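Local coordinates for protein 2,3-dihydroxybenzoate-AMP ligase (PDB 1MDB) that belongs to the ANL superfamily of AMP-binding enzymes and holds adenosine monophosphate and 2,3-dihydroxy-benzoic acid, at residues A[74-79]-A[122-127]. Numbering follows the deposited sequence.
With SO4 (sulfate ion), chain B.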
ATOM      1  N   GLN A  74      10.902 -24.419  -5.992  1.00 33.44           N
ATOM      2  CA  GLN A  74      11.627 -23.181  -5.771  1.00 33.23           C
ATOM      3  C   GLN A  74      11.571 -22.336  -7.050  1.00 32.49           C
ATOM      4  O   GLN A  74      11.712 -22.858  -8.154  1.00 31.18           O
ATOM      5  CB  GLN A  74      13.079 -23.504  -5.378  1.00 31.29           C
ATOM      6  CG  GLN A  74      13.939 -22.290  -5.054  1.00 34.66           C
ATOM      7  CD  GLN A  74      15.184 -22.659  -4.260  1.00 37.43           C
ATOM      8  OE1 GLN A  74      15.908 -23.597  -4.610  1.00 39.75           O
ATOM      9  NE2 GLN A  74      15.444 -21.920  -3.185  1.00 38.81           N
ATOM     10  N   LYS A  75      11.361 -21.037  -6.877  1.00 33.31           N
ATOM     11  CA  LYS A  75      11.244 -20.069  -7.972  1.00 34.63           C
ATOM     12  C   LYS A  75       9.831 -20.031  -8.573  1.00 33.32           C
ATOM     13  O   LYS A  75       9.506 -19.134  -9.351  1.00 34.90           O
ATOM     14  CB  LYS A  75      12.269 -20.338  -9.086  1.00 36.47           C
ATOM     15  CG  LYS A  75      13.706 -19.970  -8.734  1.00 40.22           C
ATOM     16  CD  LYS A  75      14.567 -19.807  -9.990  1.00 41.48           C
ATOM     17  CE  LYS A  75      14.589 -21.076 -10.831  1.00 42.93           C
ATOM     18  NZ  LYS A  75      15.270 -20.877 -12.145  1.00 44.99           N
ATOM     19  N   ASP A  76       8.992 -21.000  -8.223  1.00 31.87           N
ATOM     20  CA  ASP A  76       7.621 -21.010  -8.738  1.00 32.22           C
ATOM     21  C   ASP A  76       6.863 -19.801  -8.211  1.00 30.89           C
ATOM     22  O   ASP A  76       7.038 -19.407  -7.053  1.00 29.20           O
ATOM     23  CB  ASP A  76       6.852 -22.253  -8.282  1.00 34.39           C
ATOM     24  CG  ASP A  76       7.081 -23.444  -9.175  1.00 36.47           C
ATOM     25  OD1 ASP A  76       7.568 -23.254 -10.301  1.00 38.94           O
ATOM     26  OD2 ASP A  76       6.755 -24.572  -8.751  1.00 38.06           O
ATOM     27  N   ARG A  77       6.018 -19.215  -9.053  1.00 29.08           N
ATOM     28  CA  ARG A  77       5.213 -18.089  -8.619  1.00 27.70           C
ATOM     29  C   ARG A  77       3.867 -18.596  -8.146  1.00 28.57           C
ATOM     30  O   ARG A  77       3.298 -19.536  -8.716  1.00 26.64           O
ATOM     31  CB  ARG A  77       5.028 -17.066  -9.741  1.00 28.26           C
ATOM     32  CG  ARG A  77       6.175 -16.080  -9.829  1.00 27.65           C
ATOM     33  CD  ARG A  77       7.421 -16.762 -10.355  1.00 28.78           C
ATOM     34  NE  ARG A  77       7.278 -17.069 -11.776  1.00 28.07           N
ATOM     35  CZ  ARG A  77       8.173 -17.741 -12.491  1.00 32.66           C
ATOM     36  NH1 ARG A  77       9.284 -18.186 -11.909  1.00 28.07           N
ATOM     37  NH2 ARG A  77       7.967 -17.953 -13.791  1.00 28.84           N
ATOM     38  N   VAL A  78       3.365 -17.988  -7.079  1.00 28.81           N
ATOM     39  CA  VAL A  78       2.080 -18.387  -6.537  1.00 27.26           C
ATOM     40  C   VAL A  78       1.255 -17.161  -6.227  1.00 27.62           C
ATOM     41  O   VAL A  78       1.583 -16.386  -5.324  1.00 28.55           O
ATOM     42  CB  VAL A  78       2.259 -19.248  -5.268  1.00 28.04           C
ATOM     43  CG1 VAL A  78       0.913 -19.589  -4.662  1.00 24.73           C
ATOM     44  CG2 VAL A  78       3.021 -20.529  -5.623  1.00 24.59           C
ATOM     45  N   VAL A  79       0.186 -16.978  -6.996  1.00 27.16           N
ATOM     46  CA  VAL A  79      -0.698 -15.842  -6.801  1.00 24.22           C
ATOM     47  C   VAL A  79      -1.492 -16.059  -5.529  1.00 25.26           C
ATOM     48  O   VAL A  79      -2.250 -17.028  -5.413  1.00 26.01           O
ATOM     49  CB  VAL A  79      -1.666 -15.668  -7.986  1.00 24.40           C
ATOM     50  CG1 VAL A  79      -2.499 -14.396  -7.806  1.00 23.29           C
ATOM     51  CG2 VAL A  79      -0.885 -15.597  -9.287  1.00 23.35           C
ATOM     52  N   GLU A 122       3.182 -16.881 -14.879  1.00 33.81           N
ATOM     53  CA  GLU A 122       3.213 -18.318 -15.140  1.00 34.37           C
ATOM     54  C   GLU A 122       3.063 -19.031 -13.800  1.00 33.25           C
ATOM     55  O   GLU A 122       3.843 -19.919 -13.456  1.00 35.12           O
ATOM     56  CB  GLU A 122       4.544 -18.700 -15.813  1.00 37.08           C
ATOM     57  CG  GLU A 122       4.683 -18.176 -17.251  1.00 41.85           C
ATOM     58  CD  GLU A 122       6.133 -18.033 -17.717  1.00 44.10           C
ATOM     59  OE1 GLU A 122       6.914 -18.994 -17.582  1.00 46.68           O
ATOM     60  OE2 GLU A 122       6.490 -16.952 -18.228  1.00 45.44           O
ATOM     61  N   ALA A 123       2.044 -18.625 -13.055  1.00 30.85           N
ATOM     62  CA  ALA A 123       1.755 -19.160 -11.730  1.00 30.91           C
ATOM     63  C   ALA A 123       1.529 -20.666 -11.676  1.00 31.18           C
ATOM     64  O   ALA A 123       0.834 -21.239 -12.524  1.00 30.63           O
ATOM     65  CB  ALA A 123       0.541 -18.436 -11.144  1.00 29.32           C
ATOM     66  N   ALA A 124       2.112 -21.295 -10.659  1.00 31.67           N
ATOM     67  CA  ALA A 124       1.980 -22.734 -10.447  1.00 31.34           C
ATOM     68  C   ALA A 124       0.789 -23.027  -9.544  1.00 30.82           C
ATOM     69  O   ALA A 124       0.315 -24.171  -9.466  1.00 31.26           O
ATOM     70  CB  ALA A 124       3.249 -23.288  -9.817  1.00 30.87           C
ATOM     71  N   ALA A 125       0.312 -21.993  -8.854  1.00 29.16           N
ATOM     72  CA  ALA A 125      -0.817 -22.132  -7.945  1.00 26.19           C
ATOM     73  C   ALA A 125      -1.526 -20.804  -7.690  1.00 25.65           C
ATOM     74  O   ALA A 125      -0.958 -19.719  -7.860  1.00 25.58           O
ATOM     75  CB  ALA A 125      -0.349 -22.751  -6.628  1.00 27.01           C
ATOM     76  N   TYR A 126      -2.789 -20.904  -7.298  1.00 26.18           N
ATOM     77  CA  TYR A 126      -3.637 -19.744  -7.020  1.00 25.76           C
ATOM     78  C   TYR A 126      -4.238 -20.050  -5.667  1.00 26.13           C
ATOM     79  O   TYR A 126      -4.875 -21.092  -5.491  1.00 26.94           O
ATOM     80  CB  TYR A 126      -4.735 -19.648  -8.088  1.00 26.72           C
ATOM     81  CG  TYR A 126      -5.757 -18.522  -7.947  1.00 25.94           C
ATOM     82  CD1 TYR A 126      -7.031 -18.660  -8.496  1.00 26.66           C
ATOM     83  CD2 TYR A 126      -5.447 -17.324  -7.309  1.00 25.35           C
ATOM     84  CE1 TYR A 126      -7.970 -17.645  -8.415  1.00 25.21           C
ATOM     85  CE2 TYR A 126      -6.380 -16.299  -7.224  1.00 23.18           C
ATOM     86  CZ  TYR A 126      -7.644 -16.468  -7.782  1.00 26.48           C
ATOM     87  OH  TYR A 126      -8.583 -15.461  -7.731  1.00 26.11           O
ATOM     88  N   ILE A 127      -4.020 -19.162  -4.706  1.00 25.92           N
ATOM     89  CA  ILE A 127      -4.533 -19.359  -3.350  1.00 27.13           C
ATOM     90  C   ILE A 127      -5.592 -18.317  -2.972  1.00 27.62           C
ATOM     91  O   ILE A 127      -5.324 -17.111  -2.972  1.00 27.89           O
ATOM     92  CB  ILE A 127      -3.377 -19.318  -2.339  1.00 25.09           C
ATOM     93  CG1 ILE A 127      -2.347 -20.399  -2.703  1.00 25.54           C
ATOM     94  CG2 ILE A 127      -3.905 -19.530  -0.925  1.00 27.20           C
ATOM     95  CD1 ILE A 127      -1.146 -20.469  -1.756  1.00 22.48           C
TER
HETATM   96  S   SO4 B 999      12.539 -18.835 -14.037  1.00 53.54           S
HETATM   97  O1  SO4 B 999      11.346 -18.062 -14.437  1.00 50.55           O
HETATM   98  O2  SO4 B 999      13.557 -17.930 -13.463  1.00 50.01           O
HETATM   99  O3  SO4 B 999      12.154 -19.845 -13.031  1.00 53.36           O
HETATM  100  O4  SO4 B 999      13.092 -19.525 -15.221  1.00 52.60           O
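Val79 and Tyr126 pair in parallel where strands 77-80 and 125-132, neighbours in a mixed sheet, begin to run side by side. Three backbone hydrogen bonds join the segments. Ala124 N gives a nearly straight one to Arg77 O, Val79 N a more bent one to Ala125 O (136° at the hydrogen), and Ile127 N another straight one to Val79 O. That last carbonyl oxygen also lies in the plane of the Tyr126 ring, 3.7 Å from CD2 at its edge.

Apolar contacts occupy both faces of the sheet. On one, Val78 CG1, anti to its own nitrogen (chi1 177°), reaches Ile127 CD1 at 3.7 Å and also touches Ala125 CB. On the other, Val79 CG2 meets Ala123 CB at 3.7 Å.

Charged groups gather near the start of both segments. Arg77 folds back, bent at chi2 and chi3, so that NH1 bonds to Lys75 O (2.7 Å) and, weakly, to a sulfate ion, probably from the crystallisation liquor, which Lys75 NZ also holds weakly. Glu122 runs alongside Arg77 without a salt bridge to it; its carboxylate pairs with Lys394.

A Schellman motif at Glu122 ends helix 111-120 and leads into strand 125-132. Strand 77-80 lies between 101-104 and 125-132, with 154-157 beyond, while helix 86-98 packs on Val78 and Ile127 and helix 111-120 on Val79 and Tyr126.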